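Side-chain contacts in dally-like protein (Drosophila melanogaster, PDB 3ODN), which probably serves as a cell-surface heparan sulfate proteoglycan of the glypican family with a part in Hedgehog signalling, represented here by its largely helical core domain: residues Gln60-His65 with Asn250-Cys255; Lys150-Leu155 with Glu163-Cys168; Asp141-Thr146 with Ile295-Ala300. The protein carries 2 engineered substitutions. One frame throughout, in Å; residues are numbered along the deposited sequence.

Interaction 1 (Gln60-His65 with Asn250-Cys255); sequences QQLEGH and NVIKGC
With CG anti to the backbone N (chi1 176°), L62 points out from helix 48-106 toward helix 245-255, while chi1 of -58° places I252 CG1 beside the backbone N and so leaves the CG2 methyl anti to it. This is a helix-helix contact in the disulfide-rich end of the all-helical glypican core, where short helices pack on one very long one. L62 is the only residue of 60-65 to reach the other segment, and its forked end suits the task: each methyl has its own neighbour. CD1 lies 3.7 Å from CG2 of I252, the two side chains running past one another from opposite sides of the gap. The 8.4 Å between L62 CA and I252 CA is thus filled from both helices, by the isobutyl group and by the methyl of the beta-branch. C255, three residues on from I252, meets the other branch. Its sulfur is bonded to C223, which ties helix 245-255 to helix 222-231; as half of a disulfide it has no S-H to satisfy and fits an apolar, buried place. V426 of helix 422-428 touches both L62 and I252, and L227 of helix 222-231 touches L62. The CD2 methyl of L62 rests on the start of the C255 side chain, 3.8 Å from CB and 4.0 Å from SG.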
# COMPACT_ATOMS: atom_id res chain seq x y z
N GLN A 60 -0.74 9.00 -32.66
CA GLN A 60 0.40 8.21 -32.21
C GLN A 60 1.43 8.99 -31.38
O GLN A 60 2.25 8.37 -30.69
CB GLN A 60 1.07 7.48 -33.39
CG GLN A 60 0.13 6.49 -34.09
CD GLN A 60 0.87 5.44 -34.89
OE1 GLN A 60 0.96 5.52 -36.13
NE2 GLN A 60 1.39 4.43 -34.21
N GLN A 61 1.39 10.34 -31.42
CA GLN A 61 2.29 11.20 -30.65
C GLN A 61 1.83 11.24 -29.21
O GLN A 61 2.64 11.01 -28.31
CB GLN A 61 2.33 12.63 -31.23
CG GLN A 61 3.42 12.83 -32.28
CD GLN A 61 3.17 14.07 -33.11
OE1 GLN A 61 3.13 15.19 -32.60
NE2 GLN A 61 3.01 13.89 -34.41
N LEU A 62 0.52 11.50 -29.00
CA LEU A 62 -0.11 11.54 -27.68
C LEU A 62 -0.20 10.15 -27.08
O LEU A 62 0.17 9.98 -25.92
CB LEU A 62 -1.50 12.22 -27.74
CG LEU A 62 -2.33 12.27 -26.44
CD1 LEU A 62 -1.66 13.12 -25.36
CD2 LEU A 62 -3.73 12.78 -26.71
N GLU A 63 -0.68 9.15 -27.86
CA GLU A 63 -0.81 7.75 -27.41
C GLU A 63 0.56 7.18 -26.98
O GLU A 63 0.64 6.42 -26.01
CB GLU A 63 -1.46 6.86 -28.50
CG GLU A 63 -2.97 7.04 -28.65
CD GLU A 63 -3.74 5.80 -29.06
OE1 GLU A 63 -4.48 5.23 -28.22
OE2 GLU A 63 -3.60 5.38 -30.24
N GLY A 64 1.62 7.62 -27.69
CA GLY A 64 3.01 7.25 -27.45
C GLY A 64 3.56 7.82 -26.16
O GLY A 64 4.02 7.05 -25.31
N HIS A 65 3.49 9.17 -26.00
CA HIS A 65 3.96 9.86 -24.78
C HIS A 65 3.23 9.35 -23.53
O HIS A 65 3.89 9.14 -22.51
CB HIS A 65 3.85 11.40 -24.89
CG HIS A 65 4.94 12.07 -25.69
ND1 HIS A 65 6.28 11.99 -25.32
CD2 HIS A 65 4.85 12.86 -26.80
CE1 HIS A 65 6.95 12.71 -26.22
NE2 HIS A 65 6.13 13.26 -27.12
N ASN A 250 -6.44 22.19 -22.79
CA ASN A 250 -7.89 21.92 -22.90
C ASN A 250 -8.16 20.79 -23.86
O ASN A 250 -8.99 19.93 -23.53
CB ASN A 250 -8.68 23.17 -23.30
CG ASN A 250 -9.19 24.01 -22.14
OD1 ASN A 250 -9.09 23.64 -20.96
ND2 ASN A 250 -9.77 25.15 -22.45
N VAL A 251 -7.45 20.74 -25.00
CA VAL A 251 -7.58 19.68 -26.01
C VAL A 251 -7.15 18.36 -25.38
O VAL A 251 -7.95 17.42 -25.37
CB VAL A 251 -6.82 20.01 -27.34
CG1 VAL A 251 -6.59 18.77 -28.20
CG2 VAL A 251 -7.54 21.10 -28.12
N ILE A 252 -5.94 18.32 -24.80
CA ILE A 252 -5.40 17.10 -24.18
C ILE A 252 -6.22 16.60 -22.96
O ILE A 252 -6.39 15.38 -22.82
CB ILE A 252 -3.85 17.08 -24.05
CG1 ILE A 252 -3.23 17.25 -25.46
CG2 ILE A 252 -3.35 15.77 -23.43
CD1 ILE A 252 -1.89 17.76 -25.51
N LYS A 253 -6.82 17.52 -22.17
CA LYS A 253 -7.73 17.17 -21.07
C LYS A 253 -8.99 16.44 -21.63
O LYS A 253 -9.44 15.44 -21.05
CB LYS A 253 -8.16 18.42 -20.27
CG LYS A 253 -7.11 18.95 -19.30
CD LYS A 253 -7.75 19.79 -18.19
CE LYS A 253 -6.73 20.50 -17.34
NZ LYS A 253 -5.86 19.56 -16.56
N GLY A 254 -9.51 16.91 -22.77
CA GLY A 254 -10.66 16.31 -23.44
C GLY A 254 -10.36 14.93 -24.01
O GLY A 254 -11.24 14.06 -24.02
N CYS A 255 -9.11 14.74 -24.51
CA CYS A 255 -8.61 13.46 -25.05
C CYS A 255 -8.56 12.43 -23.93
O CYS A 255 -9.04 11.30 -24.09
CB CYS A 255 -7.24 13.64 -25.68
SG CYS A 255 -7.26 14.51 -27.27

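Interaction 2 (Lys150-Leu155 with Glu163-Cys168); sequences KMFTVL and ENYMRC
F152 and M166 meet at a slant between two consecutive helices, with the thioether bent so that its methyl rests against both the phenyl ring and T153, in the angle the two make. F152 points at helix 163-176, its CG held anti to the backbone N (chi1 179°). M166 leaves its own helix at a slant, but bends at chi2 and chi3 turn its end toward helix 136-155. There CE comes 4.0 Å from CD1 of F152 and 3.7 Å from CG2 of T153, and the flexible, unbranched chain suits a place where one methyl must settle against two unlike partners. The sulfur takes part as well: M166 SD also lies 3.7 Å from CG2 of T153, and it stands 5.5 Å from the centroid of the F152 ring and 69° off its normal, a slanting Met-aromatic contact. T153 gives its methyl to M166 and keeps its hydroxyl near its own helix, where the carbonyl oxygen of Q149 is a partner. Y165 reaches F152 from a second direction, its CE2 4.4 Å from CE1 of F152; its phenol OH is hydrogen-bonded to G320 O, so the amphipathic ring can be apolar along its side and polar at its end. F161, in the intervening loop, meets both aromatic rings and touches M166 and T153. On another side of helix 163-176, R167 NH2 donates to N164 OD1 over 2.8 Å, approaching from above the amide's carbonyl plane. The axes of the short segments pass 11.5 Å apart with 120° between their directions: two consecutive helices joined by a short loop, with a partly buried aromatic and Met-aromatic cluster at one end of the glypican bundle, beside the C168-C319 disulfide.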
# COMPACT_ATOMS: atom_id res chain seq x y z
N LYS A 150 1.18 -25.09 29.29
CA LYS A 150 2.47 -25.77 29.28
C LYS A 150 3.30 -25.33 30.49
O LYS A 150 3.86 -26.17 31.18
CB LYS A 150 3.26 -25.45 28.00
CG LYS A 150 2.68 -26.00 26.71
CD LYS A 150 2.75 -27.51 26.57
CE LYS A 150 2.48 -27.91 25.15
NZ LYS A 150 3.56 -27.44 24.23
N MET A 151 3.37 -24.01 30.72
CA MET A 151 4.14 -23.42 31.80
C MET A 151 3.57 -23.68 33.18
O MET A 151 4.36 -23.81 34.12
CB MET A 151 4.35 -21.92 31.57
CG MET A 151 5.41 -21.62 30.55
SD MET A 151 5.64 -19.85 30.35
CE MET A 151 6.50 -19.48 31.90
N PHE A 152 2.23 -23.77 33.32
CA PHE A 152 1.61 -24.06 34.61
C PHE A 152 1.99 -25.48 35.01
O PHE A 152 2.48 -25.69 36.12
CB PHE A 152 0.08 -23.86 34.58
CG PHE A 152 -0.59 -24.18 35.90
CD1 PHE A 152 -1.12 -25.45 36.14
CD2 PHE A 152 -0.63 -23.25 36.93
CE1 PHE A 152 -1.69 -25.77 37.37
CE2 PHE A 152 -1.21 -23.57 38.17
CZ PHE A 152 -1.74 -24.83 38.38
N THR A 153 1.81 -26.44 34.07
CA THR A 153 2.14 -27.85 34.26
C THR A 153 3.61 -28.06 34.60
O THR A 153 3.88 -28.71 35.60
CB THR A 153 1.64 -28.72 33.11
OG1 THR A 153 1.78 -28.04 31.86
CG2 THR A 153 0.21 -29.12 33.28
N VAL A 154 4.54 -27.46 33.83
CA VAL A 154 5.99 -27.54 34.05
C VAL A 154 6.36 -27.16 35.51
O VAL A 154 7.04 -27.94 36.19
CB VAL A 154 6.77 -26.69 32.99
CG1 VAL A 154 8.23 -26.46 33.40
CG2 VAL A 154 6.71 -27.34 31.62
N LEU A 155 5.89 -25.98 35.98
CA LEU A 155 6.12 -25.47 37.34
C LEU A 155 5.55 -26.41 38.41
O LEU A 155 6.22 -26.70 39.41
CB LEU A 155 5.50 -24.07 37.48
CG LEU A 155 5.51 -23.45 38.87
CD1 LEU A 155 6.75 -22.62 39.10
CD2 LEU A 155 4.28 -22.60 39.09
N GLU A 163 -7.38 -33.82 31.93
CA GLU A 163 -7.99 -32.96 30.91
C GLU A 163 -9.02 -31.98 31.51
O GLU A 163 -9.08 -30.82 31.09
CB GLU A 163 -8.64 -33.82 29.81
CG GLU A 163 -8.72 -33.10 28.46
CD GLU A 163 -9.52 -33.77 27.36
OE1 GLU A 163 -9.53 -35.02 27.28
OE2 GLU A 163 -10.11 -33.03 26.54
N ASN A 164 -9.83 -32.45 32.49
CA ASN A 164 -10.86 -31.64 33.16
C ASN A 164 -10.24 -30.52 33.99
O ASN A 164 -10.79 -29.41 34.00
CB ASN A 164 -11.79 -32.50 34.02
CG ASN A 164 -12.49 -33.61 33.26
OD1 ASN A 164 -13.25 -33.37 32.31
ND2 ASN A 164 -12.28 -34.85 33.70
N TYR A 165 -9.10 -30.80 34.66
CA TYR A 165 -8.40 -29.79 35.46
C TYR A 165 -7.82 -28.68 34.57
O TYR A 165 -8.11 -27.51 34.81
CB TYR A 165 -7.32 -30.39 36.39
CG TYR A 165 -6.92 -29.44 37.51
CD1 TYR A 165 -7.51 -29.53 38.76
CD2 TYR A 165 -5.99 -28.42 37.29
CE1 TYR A 165 -7.16 -28.66 39.79
CE2 TYR A 165 -5.66 -27.52 38.30
CZ TYR A 165 -6.25 -27.64 39.55
OH TYR A 165 -5.91 -26.76 40.55
N MET A 166 -7.03 -29.05 33.54
CA MET A 166 -6.39 -28.12 32.61
C MET A 166 -7.35 -27.22 31.83
O MET A 166 -6.97 -26.10 31.50
CB MET A 166 -5.34 -28.80 31.72
CG MET A 166 -4.10 -29.31 32.49
SD MET A 166 -3.38 -28.18 33.75
CE MET A 166 -2.69 -26.89 32.70
N ARG A 167 -8.60 -27.69 31.60
CA ARG A 167 -9.66 -26.93 30.93
C ARG A 167 -10.10 -25.76 31.82
O ARG A 167 -10.37 -24.68 31.30
CB ARG A 167 -10.85 -27.83 30.59
CG ARG A 167 -10.88 -28.29 29.14
CD ARG A 167 -12.15 -29.06 28.80
NE ARG A 167 -11.96 -30.51 28.93
CZ ARG A 167 -12.68 -31.30 29.73
NH1 ARG A 167 -13.64 -30.79 30.49
NH2 ARG A 167 -12.43 -32.60 29.78
N CYS A 168 -10.16 -25.99 33.16
CA CYS A 168 -10.52 -24.99 34.18
C CYS A 168 -9.45 -23.90 34.24
O CYS A 168 -9.77 -22.72 34.38
CB CYS A 168 -10.72 -25.67 35.54
SG CYS A 168 -10.82 -24.52 36.95

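Interaction 3 (Asp141-Thr146 with Ile295-Ala300); sequences DKFFNT and IKISEA
F143 meets I297 with the edge of its ring, the two side chains coming from opposite sides. From CB, chi1 of 161° carries CG away from the backbone N and swings the ring toward helix 293-306. CB and CD1 touch nothing of 295-300; the contact begins further out. CD2 is 3.9 Å from CG of F144. Next along the same edge, CE2 stands 3.8 Å above the F144 ring, over its centre, so that the rim of one phenyl is set on a face of the next. At the tip, CZ meets the I297 branches, 3.9 Å from CG2, which lies in the plane of the ring at its edge, and 4.2 Å from CD1. A flat ring suits this place because it can span the gap and still offer an edge to a neighbouring face, while a beta-branched isoleucine presents two methyls to one aromatic carbon. F144 reaches across separately: its CE1 is 4.2 Å from CB of A300, whose single methyl keeps the helix surface low where the large ring arrives. Helices 115-131 and 182-214 also border the site, with V117 and L121 on F143 and L186 on F144. F99 and F103 of the long helix 48-106 touch I297. Buried phenylalanines facing an aliphatic helix surface, enclosed by further helices, are characteristic of the hydrophobic core of an elongated alpha-helical bundle, the fold of this glypican domain.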
# COMPACT_ATOMS: atom_id res chain seq x y z
N ASP A 141 -4.10 -15.32 20.77
CA ASP A 141 -4.93 -15.78 21.90
C ASP A 141 -4.64 -17.24 22.19
O ASP A 141 -4.39 -17.59 23.34
CB ASP A 141 -6.44 -15.54 21.64
CG ASP A 141 -6.93 -14.08 21.74
OD1 ASP A 141 -6.08 -13.16 21.91
OD2 ASP A 141 -8.16 -13.86 21.63
N LYS A 142 -4.62 -18.09 21.13
CA LYS A 142 -4.36 -19.52 21.24
C LYS A 142 -2.95 -19.83 21.71
O LYS A 142 -2.79 -20.71 22.55
CB LYS A 142 -4.70 -20.27 19.93
CG LYS A 142 -6.14 -20.74 19.90
CD LYS A 142 -6.74 -20.68 18.50
CE LYS A 142 -8.22 -20.97 18.54
NZ LYS A 142 -8.79 -21.09 17.17
N PHE A 143 -1.93 -19.07 21.19
CA PHE A 143 -0.51 -19.21 21.50
C PHE A 143 -0.21 -19.01 23.00
O PHE A 143 0.38 -19.90 23.63
CB PHE A 143 0.33 -18.24 20.61
CG PHE A 143 1.72 -17.97 21.13
CD1 PHE A 143 2.73 -18.92 20.99
CD2 PHE A 143 2.01 -16.78 21.79
CE1 PHE A 143 4.00 -18.69 21.51
CE2 PHE A 143 3.27 -16.57 22.34
CZ PHE A 143 4.26 -17.52 22.19
N PHE A 144 -0.61 -17.85 23.54
CA PHE A 144 -0.46 -17.47 24.93
C PHE A 144 -1.29 -18.37 25.84
O PHE A 144 -0.89 -18.62 26.98
CB PHE A 144 -0.84 -15.99 25.12
CG PHE A 144 0.22 -14.99 24.75
CD1 PHE A 144 1.44 -14.95 25.42
CD2 PHE A 144 -0.02 -14.03 23.78
CE1 PHE A 144 2.40 -13.99 25.11
CE2 PHE A 144 0.95 -13.07 23.46
CZ PHE A 144 2.16 -13.07 24.11
N ASN A 145 -2.41 -18.92 25.32
CA ASN A 145 -3.22 -19.88 26.09
C ASN A 145 -2.45 -21.22 26.26
O ASN A 145 -2.41 -21.80 27.35
CB ASN A 145 -4.58 -20.10 25.43
CG ASN A 145 -5.52 -20.90 26.31
OD1 ASN A 145 -6.23 -20.35 27.16
ND2 ASN A 145 -5.49 -22.22 26.14
N THR A 146 -1.83 -21.69 25.15
CA THR A 146 -1.03 -22.91 25.06
C THR A 146 0.24 -22.73 25.90
O THR A 146 0.63 -23.65 26.62
CB THR A 146 -0.70 -23.21 23.57
OG1 THR A 146 -1.92 -23.31 22.81
CG2 THR A 146 0.16 -24.47 23.37
N ILE A 295 12.31 -10.82 22.92
CA ILE A 295 12.39 -10.04 24.17
C ILE A 295 10.98 -9.87 24.77
O ILE A 295 10.82 -10.04 25.97
CB ILE A 295 13.13 -8.68 23.96
CG1 ILE A 295 14.63 -8.90 23.65
CG2 ILE A 295 12.96 -7.72 25.15
CD1 ILE A 295 15.14 -8.13 22.43
N LYS A 296 9.97 -9.55 23.94
CA LYS A 296 8.58 -9.37 24.40
C LYS A 296 7.99 -10.69 24.93
O LYS A 296 7.25 -10.67 25.90
CB LYS A 296 7.69 -8.82 23.27
CG LYS A 296 8.08 -7.43 22.78
CD LYS A 296 7.55 -7.20 21.35
CE LYS A 296 7.42 -5.75 20.96
NZ LYS A 296 5.99 -5.33 20.79
N ILE A 297 8.32 -11.82 24.29
CA ILE A 297 7.81 -13.12 24.70
C ILE A 297 8.55 -13.65 25.96
O ILE A 297 7.90 -14.22 26.84
CB ILE A 297 7.61 -14.11 23.50
CG1 ILE A 297 6.58 -13.51 22.51
CG2 ILE A 297 7.18 -15.54 23.96
CD1 ILE A 297 6.52 -14.12 21.21
N SER A 298 9.88 -13.39 26.08
CA SER A 298 10.67 -13.77 27.26
C SER A 298 10.20 -13.00 28.51
O SER A 298 10.14 -13.55 29.61
CB SER A 298 12.16 -13.53 27.02
OG SER A 298 12.49 -12.15 26.99
N GLU A 299 9.84 -11.71 28.32
CA GLU A 299 9.34 -10.83 29.36
C GLU A 299 7.96 -11.28 29.86
O GLU A 299 7.71 -11.20 31.06
CB GLU A 299 9.42 -9.35 28.94
CG GLU A 299 10.86 -8.83 29.02
CD GLU A 299 11.19 -7.42 28.55
OE1 GLU A 299 10.44 -6.85 27.73
OE2 GLU A 299 12.26 -6.92 28.97
N ALA A 300 7.11 -11.85 28.98
CA ALA A 300 5.81 -12.45 29.35
C ALA A 300 6.07 -13.75 30.18
O ALA A 300 5.38 -14.00 31.18
CB ALA A 300 5.01 -12.77 28.11

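In the fold
Interactions 2 and 3 share helix 136-155 and have centres 16 Å apart; interaction 1 lies on the other side of the chain's centre, its own centre 59 Å from that of interaction 3. Interactions 1 and 3 are buried and join helices distant in sequence, whereas interaction 2 is only partly buried and joins neighbours across a short loop. Their chemistry follows: aliphatic groups beside a disulfide in interaction 1, phenyl rings against small or branched aliphatics in interaction 3, and thioether, methyl and aromatic groups in interaction 2, where polar ends find partners nearby. None has a hydrogen bond across it; a disulfide lies at interaction 1 (C255) and beside interaction 2 (C168).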